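Local structure of coproheme decarboxylase (Thermus thermophilus, 1VDH) at residues 6-10 with 161-165; 43-47 with 92-98; 107-113 with 188-194; 137-142 with 234-238. The protein catalyses the hydrogen peroxide-dependent, stepwise decarboxylation of coproheme to heme b, the last step of coproporphyrin-dependent heme biosynthesis, working as a homopentamer. One frame throughout, in Å; residues are numbered along the deposited sequence.

How the contacts relate
Contacts 3 and 4 belong to the same antiparallel sheet, with centres about 21 Å apart. Contact 2 joins helix 34-56 to the end of helix 83-95 and the residues after it. Its centre is about 45 Å from that of contact 1, across the centre of the chain. Contact 1 bonds the N-terminal loop to the start of helix 162-177, which carries H172, the predicted axial iron ligand; the R165 and H172 side chains are about 10 Å apart. Between side chains, F108 of contact 3 is about 4 Å from P146 of the predicted coproheme site, and V234 of contact 4 about 8 Å from Y145, a predicted active-site residue. Contact 2 lies away from this site.

Contact 1 of 4, residues 6-10 with 161-165; sequences PEPTH and PAKER
E7 and R165 tie the N-terminal loop to the first turn of helix 162-177 by two routes. The inner route is buried and closely packed. The guanidinium of R165 brings its edge to the backbone carbonyl of E7. R165 NH2 donates to E7 O at 2.8 Å, with the oxygen close to the guanidinium plane. A second bond, from R165 NH1 to the same E7 O, is weak at 3.4 Å. The bend at chi3 (-95°) folds the arginine back along its own helix, and one face of the guanidinium lies on A162 CA. R165 NH2 also bonds L160 O, and NH1 shares Q117 OE1 with T9 OG1, so this buried charge is held by several oxygens.

The outer side is exposed and partly bridged by water. The E7 side chain runs extended beyond CG and sets its carboxylate at the start of the helix. A162 N donates to E7 OE1 at 2.9 Å, almost straight at 173°, and meets the oxygen from above the carboxylate plane. P161 holds the N-cap position but has no side-chain acceptor; E7 supplies one from far along the chain. The negative charge there probably suits the helix dipole. Water 1 widens the link, donating to E7 OE1 and accepting from K163 N at 2.9 Å. A162 CB packs on E7 CB at 3.7 Å.

The loop leads into strand 10-24, where H10 pairs with S116. F219 of a neighbouring subunit packs on P8, T9 and R165. The contact thus sits where strand 10-24, helix 162-177 and a subunit interface meet.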
loop_
_atom_site.group_PDB
_atom_site.type_symbol
_atom_site.label_atom_id
_atom_site.label_comp_id
_atom_site.label_asym_id
_atom_site.label_seq_id
_atom_site.Cartn_x
_atom_site.Cartn_y
_atom_site.Cartn_z
ATOM N N PRO A 6 -22.431 26.482 -6.023
ATOM C CA PRO A 6 -21.045 26.292 -6.454
ATOM C C PRO A 6 -20.512 27.460 -7.272
ATOM O O PRO A 6 -21.226 28.056 -8.081
ATOM C CB PRO A 6 -21.121 25.017 -7.292
ATOM C CG PRO A 6 -22.482 25.125 -7.919
ATOM C CD PRO A 6 -23.334 25.563 -6.741
ATOM N N GLU A 7 -19.254 27.795 -7.026
ATOM C CA GLU A 7 -18.574 28.867 -7.735
ATOM C C GLU A 7 -17.259 28.250 -8.193
ATOM O O GLU A 7 -16.192 28.572 -7.665
ATOM C CB GLU A 7 -18.302 30.034 -6.791
ATOM C CG GLU A 7 -19.545 30.658 -6.183
ATOM C CD GLU A 7 -19.201 31.756 -5.201
ATOM O OE1 GLU A 7 -18.741 31.434 -4.087
ATOM O OE2 GLU A 7 -19.370 32.942 -5.552
ATOM N N PRO A 8 -17.323 27.345 -9.181
ATOM C CA PRO A 8 -16.131 26.673 -9.700
ATOM C C PRO A 8 -15.018 27.589 -10.178
ATOM O O PRO A 8 -15.256 28.637 -10.778
ATOM C CB PRO A 8 -16.690 25.798 -10.824
ATOM C CG PRO A 8 -17.902 26.557 -11.280
ATOM C CD PRO A 8 -18.511 26.984 -9.977
ATOM N N THR A 9 -13.793 27.186 -9.866
ATOM C CA THR A 9 -12.604 27.921 -10.248
ATOM C C THR A 9 -12.481 27.936 -11.771
ATOM O O THR A 9 -12.714 26.915 -12.427
ATOM C CB THR A 9 -11.352 27.243 -9.650
ATOM O OG1 THR A 9 -11.503 27.144 -8.228
ATOM C CG2 THR A 9 -10.090 28.030 -9.983
ATOM N N HIS A 10 -12.147 29.102 -12.326
ATOM C CA HIS A 10 -11.969 29.251 -13.773
ATOM C C HIS A 10 -10.585 28.741 -14.143
ATOM O O HIS A 10 -9.623 28.973 -13.412
ATOM C CB HIS A 10 -12.054 30.726 -14.190
ATOM C CG HIS A 10 -13.295 31.421 -13.728
ATOM N ND1 HIS A 10 -14.510 31.275 -14.360
ATOM C CD2 HIS A 10 -13.506 32.276 -12.698
ATOM C CE1 HIS A 10 -15.418 32.010 -13.740
ATOM N NE2 HIS A 10 -14.834 32.627 -12.729
ATOM N N PRO A 161 -16.382 29.540 -0.309
ATOM C CA PRO A 161 -16.894 30.527 -1.266
ATOM C C PRO A 161 -15.698 30.920 -2.138
ATOM O O PRO A 161 -14.554 30.865 -1.676
ATOM C CB PRO A 161 -17.296 31.699 -0.364
ATOM C CG PRO A 161 -17.642 31.041 0.930
ATOM C CD PRO A 161 -16.538 30.021 1.076
ATOM N N ALA A 162 -15.952 31.317 -3.382
ATOM C CA ALA A 162 -14.877 31.713 -4.288
ATOM C C ALA A 162 -14.044 32.853 -3.703
ATOM O O ALA A 162 -12.826 32.895 -3.877
ATOM C CB ALA A 162 -15.445 32.113 -5.645
ATOM N N LYS A 163 -14.706 33.745 -2.972
ATOM C CA LYS A 163 -14.040 34.889 -2.356
ATOM C C LYS A 163 -12.965 34.463 -1.351
ATOM O O LYS A 163 -11.890 35.058 -1.300
ATOM C CB LYS A 163 -15.068 35.803 -1.682
ATOM C CG LYS A 163 -14.493 37.121 -1.187
ATOM C CD LYS A 163 -15.558 37.971 -0.504
ATOM C CE LYS A 163 -14.987 39.306 -0.037
ATOM N NZ LYS A 163 -14.536 40.158 -1.175
ATOM N N GLU A 164 -13.261 33.445 -0.545
ATOM C CA GLU A 164 -12.296 32.957 0.439
ATOM C C GLU A 164 -11.145 32.229 -0.252
ATOM O O GLU A 164 -9.984 32.385 0.132
ATOM C CB GLU A 164 -12.972 32.047 1.471
ATOM C CG GLU A 164 -12.014 31.413 2.495
ATOM C CD GLU A 164 -11.278 32.428 3.377
ATOM O OE1 GLU A 164 -11.746 33.578 3.513
ATOM O OE2 GLU A 164 -10.227 32.064 3.952
ATOM N N ARG A 165 -11.462 31.444 -1.277
ATOM C CA ARG A 165 -10.423 30.733 -2.016
ATOM C C ARG A 165 -9.470 31.735 -2.667
ATOM O O ARG A 165 -8.256 31.520 -2.696
ATOM C CB ARG A 165 -11.037 29.804 -3.065
ATOM C CG ARG A 165 -11.580 28.506 -2.467
ATOM C CD ARG A 165 -12.094 27.554 -3.532
ATOM N NE ARG A 165 -13.534 27.687 -3.747
ATOM C CZ ARG A 165 -14.083 28.123 -4.874
ATOM N NH1 ARG A 165 -13.315 28.477 -5.896
ATOM N NH2 ARG A 165 -15.399 28.191 -4.985
HETATM O O HOH W 1 -17.568 34.087 -3.323
#

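Contact 2 of 4, residues 43-47 with 92-98; sequences ELKGL and RLSRSAF
L44 and L47 of helix 34-56 face L93 and F98 in the apolar centre. One methyl of L44, CD2, sits over the face of the F98 ring, 4.1 Å from its centroid and 27° off the normal, a CH-pi contact. On the other branch, L44 CD1 meets L93 CD1 at 4.1 Å. L47 divides its branches in the same way. L47 CD2 rests on L93 CA at 3.7 Å, while CD1 touches R92 CB and lies over the middle of one guanidinium face. The R92 chain, bent at chi2 and chi3, folds its flat group across that methyl; its charge is paired with E50.

Further out, E43 reaches over with CG anti to the backbone N (chi1 -179°) and an extended chain. A97 N donates to E43 OE2 at 2.8 Å and 170°, on the syn side of the carboxylate. Water 2 joins OE2 to F98 N, and water 3 joins OE1 to R95 O. S96 OG turns back to L93 O at 2.7 Å, in the carbonyl plane.

Helix 34-56 therefore meets the end of helix 83-95 through leucines, and the F98 ring just after it. This apolar core is bordered by one carboxylate, which takes the A97 N-H directly and that of F98 through water, away from the coproheme site.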
loop_
_atom_site.group_PDB
_atom_site.type_symbol
_atom_site.label_atom_id
_atom_site.label_comp_id
_atom_site.label_asym_id
_atom_site.label_seq_id
_atom_site.Cartn_x
_atom_site.Cartn_y
_atom_site.Cartn_z
ATOM N N GLU A 43 20.246 4.666 -30.777
ATOM C CA GLU A 43 18.807 4.693 -31.004
ATOM C C GLU A 43 18.125 5.694 -30.066
ATOM O O GLU A 43 17.190 6.382 -30.465
ATOM C CB GLU A 43 18.208 3.304 -30.796
ATOM C CG GLU A 43 16.707 3.242 -31.049
ATOM C CD GLU A 43 16.105 1.901 -30.682
ATOM O OE1 GLU A 43 15.244 1.411 -31.439
ATOM O OE2 GLU A 43 16.486 1.339 -29.634
ATOM N N LEU A 44 18.585 5.760 -28.817
ATOM C CA LEU A 44 18.006 6.694 -27.845
ATOM C C LEU A 44 18.230 8.136 -28.292
ATOM O O LEU A 44 17.317 8.961 -28.218
ATOM C CB LEU A 44 18.599 6.471 -26.450
ATOM C CG LEU A 44 18.033 7.354 -25.329
ATOM C CD1 LEU A 44 16.525 7.136 -25.193
ATOM C CD2 LEU A 44 18.739 7.035 -24.025
ATOM N N LYS A 45 19.434 8.430 -28.780
ATOM C CA LYS A 45 19.757 9.773 -29.260
ATOM C C LYS A 45 18.825 10.165 -30.400
ATOM O O LYS A 45 18.381 11.308 -30.481
ATOM C CB LYS A 45 21.213 9.861 -29.731
ATOM C CG LYS A 45 22.232 9.917 -28.604
ATOM C CD LYS A 45 23.606 10.344 -29.114
ATOM C CE LYS A 45 24.173 9.351 -30.116
ATOM N NZ LYS A 45 25.535 9.751 -30.582
ATOM N N GLY A 46 18.528 9.205 -31.275
ATOM C CA GLY A 46 17.631 9.463 -32.389
ATOM C C GLY A 46 16.252 9.870 -31.895
ATOM O O GLY A 46 15.637 10.789 -32.434
ATOM N N LEU A 47 15.766 9.187 -30.861
ATOM C CA LEU A 47 14.459 9.498 -30.287
ATOM C C LEU A 47 14.456 10.891 -29.645
ATOM O O LEU A 47 13.557 11.698 -29.901
ATOM C CB LEU A 47 14.067 8.440 -29.250
ATOM C CG LEU A 47 12.755 8.678 -28.497
ATOM C CD1 LEU A 47 11.588 8.836 -29.474
ATOM C CD2 LEU A 47 12.511 7.532 -27.535
ATOM N N ARG A 92 7.197 5.076 -27.978
ATOM C CA ARG A 92 8.498 5.052 -28.645
ATOM C C ARG A 92 9.628 4.751 -27.663
ATOM O O ARG A 92 10.534 3.975 -27.968
ATOM C CB ARG A 92 8.763 6.380 -29.356
ATOM C CG ARG A 92 8.001 6.563 -30.662
ATOM C CD ARG A 92 8.472 5.579 -31.727
ATOM N NE ARG A 92 9.891 5.742 -32.051
ATOM C CZ ARG A 92 10.386 6.719 -32.808
ATOM N NH1 ARG A 92 9.581 7.636 -33.329
ATOM N NH2 ARG A 92 11.688 6.778 -33.051
ATOM N N LEU A 93 9.573 5.365 -26.482
ATOM C CA LEU A 93 10.597 5.127 -25.469
ATOM C C LEU A 93 10.518 3.684 -24.983
ATOM O O LEU A 93 11.533 2.992 -24.889
ATOM C CB LEU A 93 10.425 6.089 -24.286
ATOM C CG LEU A 93 11.409 5.946 -23.117
ATOM C CD1 LEU A 93 12.855 6.085 -23.598
ATOM C CD2 LEU A 93 11.087 6.983 -22.057
ATOM N N SER A 94 9.301 3.222 -24.712
ATOM C CA SER A 94 9.095 1.865 -24.226
ATOM C C SER A 94 9.533 0.767 -25.190
ATOM O O SER A 94 9.942 -0.309 -24.752
ATOM C CB SER A 94 7.640 1.660 -23.801
ATOM O OG SER A 94 7.401 2.265 -22.537
ATOM N N ARG A 95 9.460 1.026 -26.493
ATOM C CA ARG A 95 9.882 0.011 -27.457
ATOM C C ARG A 95 11.365 0.087 -27.820
ATOM O O ARG A 95 11.883 -0.788 -28.515
ATOM C CB ARG A 95 9.012 0.029 -28.720
ATOM C CG ARG A 95 9.069 1.292 -29.538
ATOM C CD ARG A 95 8.368 1.099 -30.884
ATOM N NE ARG A 95 6.967 0.704 -30.741
ATOM C CZ ARG A 95 5.926 1.506 -30.962
ATOM N NH1 ARG A 95 6.113 2.766 -31.339
ATOM N NH2 ARG A 95 4.691 1.043 -30.806
ATOM N N SER A 96 12.056 1.111 -27.322
ATOM C CA SER A 96 13.483 1.269 -27.605
ATOM C C SER A 96 14.296 0.172 -26.917
ATOM O O SER A 96 13.870 -0.384 -25.902
ATOM C CB SER A 96 13.977 2.644 -27.138
ATOM O OG SER A 96 14.056 2.710 -25.721
ATOM N N ALA A 97 15.468 -0.135 -27.470
ATOM C CA ALA A 97 16.347 -1.147 -26.894
ATOM C C ALA A 97 16.793 -0.723 -25.495
ATOM O O ALA A 97 16.950 -1.559 -24.601
ATOM C CB ALA A 97 17.562 -1.365 -27.791
ATOM N N PHE A 98 16.962 0.582 -25.297
ATOM C CA PHE A 98 17.378 1.103 -23.998
ATOM C C PHE A 98 16.351 0.770 -22.911
ATOM O O PHE A 98 16.722 0.444 -21.783
ATOM C CB PHE A 98 17.607 2.619 -24.063
ATOM C CG PHE A 98 18.063 3.216 -22.756
ATOM C CD1 PHE A 98 19.247 2.791 -22.158
ATOM C CD2 PHE A 98 17.293 4.178 -22.108
ATOM C CE1 PHE A 98 19.658 3.312 -20.930
ATOM C CE2 PHE A 98 17.697 4.706 -20.878
ATOM C CZ PHE A 98 18.881 4.270 -20.288
HETATM O O HOH W 2 17.361 2.671 -27.484
HETATM O O HOH W 3 13.771 -0.937 -30.740
#

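Contact 3 of 4, residues 107-113 with 188-194; sequences SFYSVVE and SGAQGLD
S110 and S188 both set OG between the backbone N and the carbonyl carbon (chi1 60° and 58°), which brings S110 OG and S188 OG into a hydrogen bond of 2.6 Å. Either may donate. E113 has CG anti to the backbone N and stays extended, while Q191 bends at chi2 (93°). Q191 NE2 then donates to the syn lone pair of E113 OE1 at 2.9 Å. K211 of a neighbouring subunit also pairs with OE1.

V111 and G189 form an antiparallel hydrogen-bonded pair, with G189 N to V111 O at 2.7 Å. Beyond it the second segment leaves the sheet and curls back. D194 then replaces a strand partner: Y109 N donates to the anti lone pair of D194 OD1 at 2.8 Å. D194 CB lies over one face of F108, and A190 CB touches F108 CZ at 3.5 Å. L193 packs on V111.

This is antiparallel pairing in the barrel-type sheet of the chlorite dismutase family, with F108 near P146 of the predicted coproheme site. Strand 102-116 runs between strand 184-189 and strand 10-24, to which F108, S110 and V112 make backbone bonds. L83 and L86 of helix 83-95 pack on Y109.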
loop_
_atom_site.group_PDB
_atom_site.type_symbol
_atom_site.label_atom_id
_atom_site.label_comp_id
_atom_site.label_asym_id
_atom_site.label_seq_id
_atom_site.Cartn_x
_atom_site.Cartn_y
_atom_site.Cartn_z
ATOM N N SER A 107 4.499 7.614 -12.873
ATOM C CA SER A 107 4.155 8.455 -14.013
ATOM C C SER A 107 3.022 9.383 -13.622
ATOM O O SER A 107 2.374 9.184 -12.593
ATOM C CB SER A 107 3.726 7.602 -15.220
ATOM O OG SER A 107 2.424 7.073 -15.043
ATOM N N PHE A 108 2.789 10.403 -14.443
ATOM C CA PHE A 108 1.720 11.351 -14.178
ATOM C C PHE A 108 1.309 12.021 -15.477
ATOM O O PHE A 108 2.157 12.477 -16.248
ATOM C CB PHE A 108 2.171 12.413 -13.169
ATOM C CG PHE A 108 1.031 13.089 -12.447
ATOM C CD1 PHE A 108 0.295 12.399 -11.489
ATOM C CD2 PHE A 108 0.698 14.413 -12.723
ATOM C CE1 PHE A 108 -0.759 13.017 -10.813
ATOM C CE2 PHE A 108 -0.352 15.041 -12.054
ATOM C CZ PHE A 108 -1.084 14.341 -11.095
ATOM N N TYR A 109 0.011 12.004 -15.750
ATOM C CA TYR A 109 -0.526 12.640 -16.944
ATOM C C TYR A 109 -1.352 13.834 -16.481
ATOM O O TYR A 109 -2.270 13.690 -15.670
ATOM C CB TYR A 109 -1.387 11.669 -17.756
ATOM C CG TYR A 109 -2.168 12.347 -18.862
ATOM C CD1 TYR A 109 -3.530 12.103 -19.027
ATOM C CD2 TYR A 109 -1.549 13.258 -19.728
ATOM C CE1 TYR A 109 -4.261 12.746 -20.022
ATOM C CE2 TYR A 109 -2.274 13.908 -20.726
ATOM C CZ TYR A 109 -3.631 13.646 -20.866
ATOM O OH TYR A 109 -4.363 14.282 -21.847
ATOM N N SER A 110 -1.018 15.011 -17.002
ATOM C CA SER A 110 -1.713 16.227 -16.620
ATOM C C SER A 110 -1.713 17.253 -17.747
ATOM O O SER A 110 -1.095 17.037 -18.789
ATOM C CB SER A 110 -1.047 16.818 -15.375
ATOM O OG SER A 110 0.312 17.135 -15.636
ATOM N N VAL A 111 -2.410 18.367 -17.527
ATOM C CA VAL A 111 -2.499 19.441 -18.514
ATOM C C VAL A 111 -2.168 20.780 -17.854
ATOM O O VAL A 111 -2.758 21.124 -16.830
ATOM C CB VAL A 111 -3.926 19.524 -19.132
ATOM C CG1 VAL A 111 -4.005 20.669 -20.130
ATOM C CG2 VAL A 111 -4.290 18.211 -19.824
ATOM N N VAL A 112 -1.219 21.521 -18.430
ATOM C CA VAL A 112 -0.829 22.831 -17.893
ATOM C C VAL A 112 -2.094 23.635 -17.628
ATOM O O VAL A 112 -2.941 23.797 -18.512
ATOM C CB VAL A 112 0.121 23.592 -18.855
ATOM C CG1 VAL A 112 0.368 25.016 -18.354
ATOM C CG2 VAL A 112 1.453 22.852 -18.949
ATOM N N GLU A 113 -2.235 24.093 -16.389
ATOM C CA GLU A 113 -3.423 24.816 -15.970
ATOM C C GLU A 113 -3.148 26.162 -15.313
ATOM O O GLU A 113 -2.268 26.281 -14.461
ATOM C CB GLU A 113 -4.205 23.931 -14.994
ATOM C CG GLU A 113 -5.526 24.508 -14.510
ATOM C CD GLU A 113 -6.031 23.795 -13.276
ATOM O OE1 GLU A 113 -6.637 22.708 -13.409
ATOM O OE2 GLU A 113 -5.806 24.318 -12.165
ATOM N N SER A 188 0.050 21.958 -13.328
ATOM C CA SER A 188 -0.751 21.230 -14.305
ATOM C C SER A 188 -1.881 20.520 -13.578
ATOM O O SER A 188 -1.718 20.095 -12.433
ATOM C CB SER A 188 0.106 20.223 -15.071
ATOM O OG SER A 188 0.727 19.301 -14.193
ATOM N N GLY A 189 -3.035 20.428 -14.233
ATOM C CA GLY A 189 -4.182 19.784 -13.623
ATOM C C GLY A 189 -4.404 18.381 -14.148
ATOM O O GLY A 189 -4.293 18.138 -15.348
ATOM N N ALA A 190 -4.700 17.453 -13.243
ATOM C CA ALA A 190 -4.941 16.063 -13.615
ATOM C C ALA A 190 -6.265 15.574 -13.034
ATOM O O ALA A 190 -6.490 14.370 -12.911
ATOM C CB ALA A 190 -3.798 15.187 -13.116
ATOM N N GLN A 191 -7.151 16.516 -12.723
ATOM C CA GLN A 191 -8.450 16.209 -12.124
ATOM C C GLN A 191 -9.117 14.898 -12.566
ATOM O O GLN A 191 -9.214 13.952 -11.770
ATOM C CB GLN A 191 -9.383 17.417 -12.252
ATOM C CG GLN A 191 -8.913 18.608 -11.398
ATOM C CD GLN A 191 -8.021 19.607 -12.146
ATOM O OE1 GLN A 191 -7.433 19.298 -13.185
ATOM N NE2 GLN A 191 -7.936 20.820 -11.614
ATOM N N GLY A 192 -9.531 14.810 -13.822
ATOM C CA GLY A 192 -10.132 13.569 -14.294
ATOM C C GLY A 192 -9.175 12.844 -15.230
ATOM O O GLY A 192 -9.598 12.074 -16.099
ATOM N N LEU A 193 -7.874 13.036 -14.999
ATOM C CA LEU A 193 -6.840 12.449 -15.844
ATOM C C LEU A 193 -5.873 11.502 -15.141
ATOM O O LEU A 193 -5.296 10.622 -15.779
ATOM C CB LEU A 193 -6.046 13.564 -16.529
ATOM C CG LEU A 193 -6.890 14.628 -17.238
ATOM C CD1 LEU A 193 -5.977 15.680 -17.853
ATOM C CD2 LEU A 193 -7.769 13.977 -18.302
ATOM N N ASP A 194 -5.655 11.712 -13.846
ATOM C CA ASP A 194 -4.750 10.860 -13.090
ATOM C C ASP A 194 -5.172 10.796 -11.618
ATOM O O ASP A 194 -6.206 11.341 -11.243
ATOM C CB ASP A 194 -3.290 11.318 -13.259
ATOM C CG ASP A 194 -2.303 10.152 -13.255
ATOM O OD1 ASP A 194 -1.345 10.167 -14.055
ATOM O OD2 ASP A 194 -2.473 9.213 -12.453
HETATM O O HOH W 4 0.007 8.319 -11.559
HETATM O O HOH W 5 -0.090 8.065 -15.199
#

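Contact 4 of 4, residues 137-142 with 234-238; sequences PKSGYV and VGKYL
Y237 lays its ring against the K138-S139 backbone, while Y141 and K236 cross at an angle. In the first pairing, K138 CA sits over the ring face of Y237, 3.9 Å from the centroid and 13° off the normal, a CH-pi contact. K138 C is over the same ring, displaced toward its rim. The lysine chain crosses the phenol end, where K138 CD comes within 3.3 Å of Y237 OH. The charged end goes on to E55 and to the ring of Y62.

The second pair makes close carbon contacts but only a weak polar bond. K236 CG lies 3.6 Å from Y141 CE1. The bend at chi4 (61°) turns the amine toward the phenol, but the bond from K236 NZ to Y141 OH is weak. The stronger partner of that hydroxyl is D84 of a neighbouring subunit.

Backbone bonds set the register of Y141 with K236. V142 and G235 form an antiparallel hydrogen-bonded pair, with V142 N donating to G235 O at 2.8 Å. Y237 N to G140 O, at 2.9 Å, continues the ladder toward the loop. Water 6 donates to G140 O and to Y237 O. At the backbone angles of G140 a CB would be jammed against the carbonyl O of S139, which calls for glycine.

These are neighbouring strands of the barrel-type sheet of the chlorite dismutase family, with V234 near Y145 of the predicted site. Strand 227-237 lies between strands 141-152 and 61-67. On its other edge strand 141-152 pairs with strand 198-204, and P207 and F210 of helix 207-217 pack on Y141.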
loop_
_atom_site.group_PDB
_atom_site.type_symbol
_atom_site.label_atom_id
_atom_site.label_comp_id
_atom_site.label_asym_id
_atom_site.label_seq_id
_atom_site.Cartn_x
_atom_site.Cartn_y
_atom_site.Cartn_z
ATOM N N PRO A 137 13.392 24.241 -18.712
ATOM C CA PRO A 137 14.741 24.819 -18.676
ATOM C C PRO A 137 15.830 23.768 -18.897
ATOM O O PRO A 137 15.667 22.596 -18.542
ATOM C CB PRO A 137 14.802 25.485 -17.293
ATOM C CG PRO A 137 13.788 24.742 -16.489
ATOM C CD PRO A 137 12.664 24.519 -17.461
ATOM N N LYS A 138 16.937 24.188 -19.504
ATOM C CA LYS A 138 18.019 23.269 -19.842
ATOM C C LYS A 138 19.226 23.212 -18.911
ATOM O O LYS A 138 20.345 22.969 -19.357
ATOM C CB LYS A 138 18.482 23.536 -21.275
ATOM C CG LYS A 138 17.341 23.607 -22.280
ATOM C CD LYS A 138 16.584 22.294 -22.352
ATOM C CE LYS A 138 15.416 22.394 -23.310
ATOM N NZ LYS A 138 14.714 21.094 -23.442
ATOM N N SER A 139 18.989 23.390 -17.620
ATOM C CA SER A 139 20.052 23.332 -16.624
ATOM C C SER A 139 19.399 23.246 -15.257
ATOM O O SER A 139 18.183 23.378 -15.134
ATOM C CB SER A 139 20.930 24.589 -16.690
ATOM O OG SER A 139 20.189 25.753 -16.362
ATOM N N GLY A 140 20.209 23.025 -14.230
ATOM C CA GLY A 140 19.675 22.964 -12.887
ATOM C C GLY A 140 18.981 21.679 -12.484
ATOM O O GLY A 140 19.319 20.591 -12.952
ATOM N N TYR A 141 17.963 21.835 -11.645
ATOM C CA TYR A 141 17.223 20.712 -11.088
ATOM C C TYR A 141 15.715 20.853 -11.215
ATOM O O TYR A 141 15.195 21.934 -11.490
ATOM C CB TYR A 141 17.587 20.572 -9.599
ATOM C CG TYR A 141 19.077 20.474 -9.361
ATOM C CD1 TYR A 141 19.697 19.235 -9.200
ATOM C CD2 TYR A 141 19.880 21.614 -9.398
ATOM C CE1 TYR A 141 21.087 19.134 -9.096
ATOM C CE2 TYR A 141 21.263 21.522 -9.297
ATOM C CZ TYR A 141 21.859 20.286 -9.152
ATOM O OH TYR A 141 23.234 20.204 -9.101
ATOM N N VAL A 142 15.023 19.739 -11.001
ATOM C CA VAL A 142 13.574 19.708 -11.047
ATOM C C VAL A 142 13.036 19.054 -9.779
ATOM O O VAL A 142 13.678 18.173 -9.199
ATOM C CB VAL A 142 13.032 18.906 -12.271
ATOM C CG1 VAL A 142 13.375 17.421 -12.142
ATOM C CG2 VAL A 142 11.515 19.085 -12.383
ATOM N N VAL A 234 13.194 14.539 -6.926
ATOM C CA VAL A 234 14.164 15.575 -7.259
ATOM C C VAL A 234 15.129 15.012 -8.290
ATOM O O VAL A 234 15.664 13.917 -8.122
ATOM C CB VAL A 234 14.951 16.077 -6.031
ATOM C CG1 VAL A 234 15.936 17.168 -6.459
ATOM C CG2 VAL A 234 13.998 16.643 -4.984
ATOM N N GLY A 235 15.325 15.756 -9.373
ATOM C CA GLY A 235 16.225 15.304 -10.416
ATOM C C GLY A 235 17.130 16.397 -10.952
ATOM O O GLY A 235 16.810 17.580 -10.876
ATOM N N LYS A 236 18.293 15.987 -11.446
ATOM C CA LYS A 236 19.263 16.905 -12.021
ATOM C C LYS A 236 19.137 16.820 -13.538
ATOM O O LYS A 236 19.190 15.727 -14.099
ATOM C CB LYS A 236 20.682 16.504 -11.600
ATOM C CG LYS A 236 21.777 17.369 -12.205
ATOM C CD LYS A 236 23.147 16.914 -11.748
ATOM C CE LYS A 236 24.252 17.682 -12.460
ATOM N NZ LYS A 236 24.191 19.138 -12.180
ATOM N N TYR A 237 18.937 17.963 -14.191
ATOM C CA TYR A 237 18.809 17.999 -15.647
ATOM C C TYR A 237 20.073 17.434 -16.286
ATOM O O TYR A 237 21.184 17.763 -15.869
ATOM C CB TYR A 237 18.566 19.432 -16.149
ATOM C CG TYR A 237 18.460 19.518 -17.660
ATOM C CD1 TYR A 237 17.243 19.306 -18.304
ATOM C CD2 TYR A 237 19.593 19.735 -18.449
ATOM C CE1 TYR A 237 17.154 19.300 -19.696
ATOM C CE2 TYR A 237 19.517 19.729 -19.844
ATOM C CZ TYR A 237 18.298 19.506 -20.457
ATOM O OH TYR A 237 18.227 19.447 -21.827
ATOM N N LEU A 238 19.894 16.574 -17.284
ATOM C CA LEU A 238 21.014 15.956 -17.984
ATOM C C LEU A 238 21.031 16.328 -19.460
ATOM O O LEU A 238 20.048 16.092 -20.166
ATOM C CB LEU A 238 20.912 14.425 -17.907
ATOM C CG LEU A 238 20.874 13.690 -16.564
ATOM C CD1 LEU A 238 20.536 12.223 -16.797
ATOM C CD2 LEU A 238 22.209 13.833 -15.850
HETATM O O HOH W 6 21.910 19.942 -14.430
#